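PDB 7M59: tautomerase domain-containing protein from Gammaproteobacteria bacterium SG8_31, which belongs to the tautomerase superfamily of small beta-alpha-beta proteins and assembles from six copies of one short chain. Local coordinates for residues D6-R11 and T56-T61; A18-I23 and I38-R43. One frame throughout, in Å; residues are numbered along the deposited sequence.

From the N terminus the chain runs up strand 2-8, whose last residues open contact 1, then turns into helix 13-31. Contact 2 pairs the middle of that helix with strand 39-45, closing a loop of 14 residues, the end of the helix and the connection to the strand, within the beta-alpha-beta unit. Contact 1 closes only when residues 56-61 return, beyond the hairpin of strands 50-52 and 55-56, to the end of strand 2-8; its larger loop therefore encloses contact 2 entirely. The centres lie about 17 Å apart, yet one sheet joins them: Asp6 makes a salt bridge with Arg43, and Ile7 packs on Ile42. Both contacts also touch the second subunit.

Contact 1. Residues D6-R11 and T56-T61; sequences DIRQGR and TLPEYT
Arg11 lies across Tyr60 and can be followed outward along its chain. Its CB leads to CG, 3.8 Å from Tyr60 CE1, where a bend at chi2 turns the chain over the ring. CD then makes a CH-pi contact with the ring face, NE sits over the ring centre, and CZ stands 3.7 Å from the ring centroid in a cation-pi contact. The guanidinium is almost parallel to the ring, its plane tilted by 16°, and NH2 ends above Tyr60 CD2. Lying flat leaves the N-H groups pointing outward: NH1 donates to Arg8 O at 2.9 Å, and NE to Ile31 O of the second subunit. An arginine suits this place because its flat cation can stack and donate at once. Tyr60 offers it a flat face and, at the far end, a hydroxyl hydrogen-bonded to Gln15 NE2. In this beta-alpha-beta fold of the tautomerase superfamily, the contact brings the C-terminal segment alongside the loop that leaves strand 2-8 for helix 13-31. Glycine suits position 10 in that loop, whose backbone angles leave no room for a CB beside the preceding carbonyl O. Nearby, Arg8 NH1 donates to Pro58 O at 2.9 Å, the acceptor near the guanidinium plane but the donor above the carbonyl plane. Gln9 NE2 reaches Glu59 OE1 at 3.0 Å on the syn side, though tilted out of the carboxylate plane. The bond is nearly straight (166°); Glu59 OE2 turns to Gly47 N. A water donates to Gln9 O and accepts from Tyr60 N, bridging the two backbones.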
loop_
_atom_site.group_PDB
_atom_site.type_symbol
_atom_site.label_atom_id
_atom_site.label_comp_id
_atom_site.label_asym_id
_atom_site.label_seq_id
_atom_site.Cartn_x
_atom_site.Cartn_y
_atom_site.Cartn_z
ATOM N N ASP A 6 -1.839 -1.942 8.812
ATOM C CA ASP A 6 -0.686 -2.809 9.049
ATOM C C ASP A 6 -0.380 -2.772 10.538
ATOM O O ASP A 6 0.188 -1.795 11.047
ATOM C CB ASP A 6 0.515 -2.371 8.223
ATOM C CG ASP A 6 0.399 -2.774 6.770
ATOM O OD1 ASP A 6 0.721 -3.943 6.442
ATOM O OD2 ASP A 6 0.004 -1.911 5.969
ATOM N N ILE A 7 -0.753 -3.846 11.236
ATOM C CA ILE A 7 -0.664 -3.915 12.688
ATOM C C ILE A 7 0.260 -5.058 13.085
ATOM O O ILE A 7 0.553 -5.962 12.300
ATOM C CB ILE A 7 -2.056 -4.083 13.332
ATOM C CG1 ILE A 7 -2.617 -5.482 13.041
ATOM C CG2 ILE A 7 -3.002 -2.999 12.827
ATOM C CD1 ILE A 7 -3.983 -5.743 13.721
ATOM N N ARG A 8 0.728 -5.016 14.328
ATOM C CA ARG A 8 1.565 -6.103 14.819
ATOM C C ARG A 8 0.705 -7.311 15.181
ATOM O O ARG A 8 -0.415 -7.168 15.675
ATOM C CB ARG A 8 2.394 -5.641 16.017
ATOM C CG ARG A 8 3.609 -4.780 15.621
ATOM C CD ARG A 8 4.214 -4.070 16.836
ATOM N NE ARG A 8 3.191 -3.223 17.428
ATOM C CZ ARG A 8 2.957 -3.082 18.727
ATOM N NH1 ARG A 8 3.702 -3.714 19.632
ATOM N NH2 ARG A 8 1.960 -2.298 19.116
ATOM N N GLN A 9 1.244 -8.502 14.916
ATOM C CA GLN A 9 0.563 -9.759 15.197
ATOM C C GLN A 9 0.328 -9.921 16.698
ATOM O O GLN A 9 0.996 -9.300 17.526
ATOM C CB GLN A 9 1.401 -10.934 14.682
ATOM C CG GLN A 9 2.762 -11.004 15.364
ATOM C CD GLN A 9 3.730 -11.978 14.709
ATOM O OE1 GLN A 9 3.486 -12.477 13.610
ATOM N NE2 GLN A 9 4.840 -12.251 15.387
ATOM N N GLY A 10 -0.635 -10.772 17.047
ATOM C CA GLY A 10 -0.865 -11.135 18.440
ATOM C C GLY A 10 -2.220 -10.756 18.994
ATOM O O GLY A 10 -2.541 -11.148 20.130
ATOM N N ARG A 11 -3.032 -10.002 18.259
ATOM C CA ARG A 11 -4.370 -9.666 18.713
ATOM C C ARG A 11 -5.334 -10.819 18.448
ATOM O O ARG A 11 -5.134 -11.642 17.551
ATOM C CB ARG A 11 -4.878 -8.406 18.014
ATOM C CG ARG A 11 -4.472 -7.102 18.676
ATOM C CD ARG A 11 -3.053 -6.704 18.312
ATOM N NE ARG A 11 -2.709 -5.431 18.932
ATOM C CZ ARG A 11 -1.714 -4.648 18.533
ATOM N NH1 ARG A 11 -0.959 -5.002 17.498
ATOM N NH2 ARG A 11 -1.487 -3.500 19.162
ATOM N N THR A 56 13.170 -0.760 16.364
ATOM C CA THR A 56 12.212 -1.841 16.214
ATOM C C THR A 56 11.126 -1.754 17.285
ATOM O O THR A 56 11.396 -1.421 18.443
ATOM C CB THR A 56 12.950 -3.180 16.303
ATOM O OG1 THR A 56 13.756 -3.359 15.128
ATOM C CG2 THR A 56 12.001 -4.310 16.414
ATOM N N LEU A 57 9.883 -2.043 16.893
ATOM C CA LEU A 57 8.818 -2.090 17.878
ATOM C C LEU A 57 8.785 -3.458 18.558
ATOM O O LEU A 57 9.181 -4.468 17.966
ATOM C CB LEU A 57 7.466 -1.806 17.225
ATOM C CG LEU A 57 7.276 -0.434 16.568
ATOM C CD1 LEU A 57 5.799 -0.149 16.293
ATOM C CD2 LEU A 57 7.898 0.682 17.389
ATOM N N PRO A 58 8.337 -3.519 19.810
ATOM C CA PRO A 58 8.263 -4.810 20.498
ATOM C C PRO A 58 7.102 -5.647 19.983
ATOM O O PRO A 58 6.193 -5.162 19.304
ATOM C CB PRO A 58 8.062 -4.416 21.966
ATOM C CG PRO A 58 7.384 -3.095 21.905
ATOM C CD PRO A 58 7.957 -2.401 20.692
ATOM N N GLU A 59 7.151 -6.936 20.308
ATOM C CA GLU A 59 6.035 -7.822 20.017
ATOM C C GLU A 59 4.830 -7.461 20.871
ATOM O O GLU A 59 4.966 -7.101 22.046
ATOM C CB GLU A 59 6.420 -9.278 20.278
ATOM C CG GLU A 59 7.327 -9.866 19.237
ATOM C CD GLU A 59 6.632 -9.986 17.898
ATOM O OE1 GLU A 59 5.536 -10.596 17.839
ATOM O OE2 GLU A 59 7.184 -9.465 16.923
ATOM N N TYR A 60 3.642 -7.556 20.280
ATOM C CA TYR A 60 2.403 -7.413 21.028
ATOM C C TYR A 60 2.021 -8.754 21.644
ATOM O O TYR A 60 1.936 -9.767 20.940
ATOM C CB TYR A 60 1.269 -6.908 20.134
ATOM C CG TYR A 60 -0.037 -6.796 20.873
ATOM C CD1 TYR A 60 -0.935 -7.857 20.900
ATOM C CD2 TYR A 60 -0.361 -5.636 21.573
ATOM C CE1 TYR A 60 -2.114 -7.764 21.586
ATOM C CE2 TYR A 60 -1.548 -5.538 22.259
ATOM C CZ TYR A 60 -2.417 -6.600 22.265
ATOM O OH TYR A 60 -3.603 -6.517 22.943
ATOM N N THR A 61 1.754 -8.755 22.955
ATOM C CA THR A 61 1.380 -9.973 23.666
ATOM C C THR A 61 0.005 -9.928 24.322
ATOM O O THR A 61 -0.502 -10.988 24.713
ATOM C CB THR A 61 2.415 -10.300 24.754
ATOM O OG1 THR A 61 2.553 -9.173 25.629
ATOM C CG2 THR A 61 3.763 -10.617 24.134
HETATM O O HOH W 1 3.637 -8.498 17.578
HETATM O O HOH W 2 -0.687 -12.608 21.989
#

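Contact 2. Residues A18-I23 and I38-R43; sequences AMAEAI and IYVLIR
Met19, Ala20 and Ile23 of the helix meet Val40 and Ile42 of the strand, and the interaction between the two segments is entirely apolar. The closest meeting is tip to tip: Met19 CE comes within 3.7 Å of Ile42 CG1 and nearly as close to Ile42 CD1. Met19 gets there because CG stands anti to the backbone N (chi1 -176°) and the chain stays extended as far as SD, where chi3 turns the methyl to the strand. A long, flexible thioether suits the place, since it spans the distance and fits its last carbon to the branched isoleucine.

The other apolar contacts are a little longer. Ala20 offers a single methyl: CB lies 4.1 Å from Val40 CG1 and 4.3 Å from Ile42 CD1. The short side chain allows the helix to come near the strand at this point. One turn on from Met19, the Ile23 and Val40 side chains cross obliquely, CG2 to CG2 at 4.1 Å, so the two methyls of valine are shared between Ala20 and Ile23. Beta-branched valine and isoleucine suit a strand and fill the layer under the helix.

At the border of the apolar layer, Ala20 O accepts a hydrogen bond from Thr24 OG1, while Arg43 forms a salt bridge with Asp6 of the fourth subunit. Val40 and Ile42 point to the helix and Leu41 between them points away. The helix runs roughly antiparallel to the strand at 149°: the packing of a crossover helix on its sheet in a beta-alpha-beta unit, here that of the tautomerase fold.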
loop_
_atom_site.group_PDB
_atom_site.type_symbol
_atom_site.label_atom_id
_atom_site.label_comp_id
_atom_site.label_asym_id
_atom_site.label_seq_id
_atom_site.Cartn_x
_atom_site.Cartn_y
_atom_site.Cartn_z
ATOM N N ALA A 18 -13.298 -5.735 16.199
ATOM C CA ALA A 18 -13.650 -4.484 16.862
ATOM C C ALA A 18 -12.955 -3.301 16.207
ATOM O O ALA A 18 -13.563 -2.242 16.018
ATOM C CB ALA A 18 -13.281 -4.554 18.344
ATOM N N MET A 19 -11.680 -3.465 15.853
ATOM C CA MET A 19 -10.963 -2.384 15.185
ATOM C C MET A 19 -11.580 -2.075 13.831
ATOM O O MET A 19 -11.780 -0.906 13.482
ATOM C CB MET A 19 -9.486 -2.743 15.022
ATOM C CG MET A 19 -8.670 -1.607 14.411
ATOM S SD MET A 19 -6.996 -2.083 13.951
ATOM C CE MET A 19 -7.275 -3.178 12.564
ATOM N N ALA A 20 -11.877 -3.115 13.047
ATOM C CA ALA A 20 -12.420 -2.892 11.710
ATOM C C ALA A 20 -13.777 -2.206 11.783
ATOM O O ALA A 20 -14.068 -1.296 10.997
ATOM C CB ALA A 20 -12.522 -4.223 10.962
ATOM N N GLU A 21 -14.616 -2.617 12.736
ATOM C CA GLU A 21 -15.921 -1.983 12.892
ATOM C C GLU A 21 -15.790 -0.538 13.353
ATOM O O GLU A 21 -16.486 0.349 12.843
ATOM C CB GLU A 21 -16.770 -2.795 13.870
ATOM C CG GLU A 21 -17.186 -4.131 13.292
ATOM C CD GLU A 21 -17.923 -5.014 14.283
ATOM O OE1 GLU A 21 -18.031 -4.626 15.466
ATOM O OE2 GLU A 21 -18.369 -6.109 13.873
ATOM N N ALA A 22 -14.901 -0.276 14.311
ATOM C CA ALA A 22 -14.726 1.086 14.807
ATOM C C ALA A 22 -14.171 2.005 13.725
ATOM O O ALA A 22 -14.569 3.170 13.629
ATOM C CB ALA A 22 -13.811 1.081 16.027
ATOM N N ILE A 23 -13.250 1.498 12.902
ATOM C CA ILE A 23 -12.741 2.301 11.791
ATOM C C ILE A 23 -13.842 2.567 10.775
ATOM O O ILE A 23 -13.955 3.676 10.238
ATOM C CB ILE A 23 -11.521 1.617 11.147
ATOM C CG1 ILE A 23 -10.315 1.742 12.078
ATOM C CG2 ILE A 23 -11.216 2.244 9.784
ATOM C CD1 ILE A 23 -9.084 0.924 11.647
ATOM N N ILE A 38 -17.017 1.299 2.048
ATOM C CA ILE A 38 -15.839 1.194 2.906
ATOM C C ILE A 38 -15.292 -0.228 2.848
ATOM O O ILE A 38 -16.042 -1.208 2.945
ATOM C CB ILE A 38 -16.170 1.603 4.349
ATOM C CG1 ILE A 38 -16.595 3.076 4.395
ATOM C CG2 ILE A 38 -14.975 1.359 5.254
ATOM C CD1 ILE A 38 -17.104 3.523 5.749
ATOM N N TYR A 39 -13.974 -0.345 2.690
ATOM C CA TYR A 39 -13.295 -1.635 2.673
ATOM C C TYR A 39 -12.092 -1.502 3.599
ATOM O O TYR A 39 -11.185 -0.707 3.327
ATOM C CB TYR A 39 -12.882 -2.004 1.247
ATOM C CG TYR A 39 -12.500 -3.448 0.954
ATOM C CD1 TYR A 39 -12.943 -4.063 -0.212
ATOM C CD2 TYR A 39 -11.642 -4.171 1.791
ATOM C CE1 TYR A 39 -12.575 -5.364 -0.527
ATOM C CE2 TYR A 39 -11.273 -5.482 1.481
ATOM C CZ TYR A 39 -11.744 -6.063 0.318
ATOM O OH TYR A 39 -11.383 -7.344 -0.022
ATOM N N VAL A 40 -12.116 -2.228 4.715
ATOM C CA VAL A 40 -11.014 -2.259 5.671
ATOM C C VAL A 40 -10.233 -3.545 5.455
ATOM O O VAL A 40 -10.816 -4.632 5.355
ATOM C CB VAL A 40 -11.519 -2.162 7.119
ATOM C CG1 VAL A 40 -10.352 -2.228 8.087
ATOM C CG2 VAL A 40 -12.300 -0.874 7.317
ATOM N N LEU A 41 -8.915 -3.427 5.381
ATOM C CA LEU A 41 -8.041 -4.565 5.146
ATOM C C LEU A 41 -6.988 -4.589 6.242
ATOM O O LEU A 41 -6.324 -3.578 6.479
ATOM C CB LEU A 41 -7.386 -4.464 3.764
ATOM C CG LEU A 41 -6.331 -5.529 3.488
ATOM C CD1 LEU A 41 -7.018 -6.888 3.329
ATOM C CD2 LEU A 41 -5.584 -5.147 2.235
ATOM N N ILE A 42 -6.845 -5.731 6.916
ATOM C CA ILE A 42 -5.920 -5.878 8.033
ATOM C C ILE A 42 -4.784 -6.801 7.614
ATOM O O ILE A 42 -5.024 -7.890 7.076
ATOM C CB ILE A 42 -6.624 -6.441 9.279
ATOM C CG1 ILE A 42 -7.757 -5.509 9.721
ATOM C CG2 ILE A 42 -5.605 -6.650 10.397
ATOM C CD1 ILE A 42 -8.715 -6.160 10.729
ATOM N N ARG A 43 -3.550 -6.373 7.863
ATOM C CA ARG A 43 -2.375 -7.213 7.665
ATOM C C ARG A 43 -1.566 -7.230 8.952
ATOM O O ARG A 43 -1.327 -6.174 9.544
ATOM C CB ARG A 43 -1.498 -6.693 6.516
ATOM C CG ARG A 43 -2.116 -6.859 5.132
ATOM C CD ARG A 43 -1.150 -6.366 4.036
ATOM N NE ARG A 43 -0.937 -4.922 4.149
ATOM C CZ ARG A 43 -1.475 -4.007 3.342
ATOM N NH1 ARG A 43 -2.253 -4.359 2.313
ATOM N NH2 ARG A 43 -1.225 -2.720 3.558
#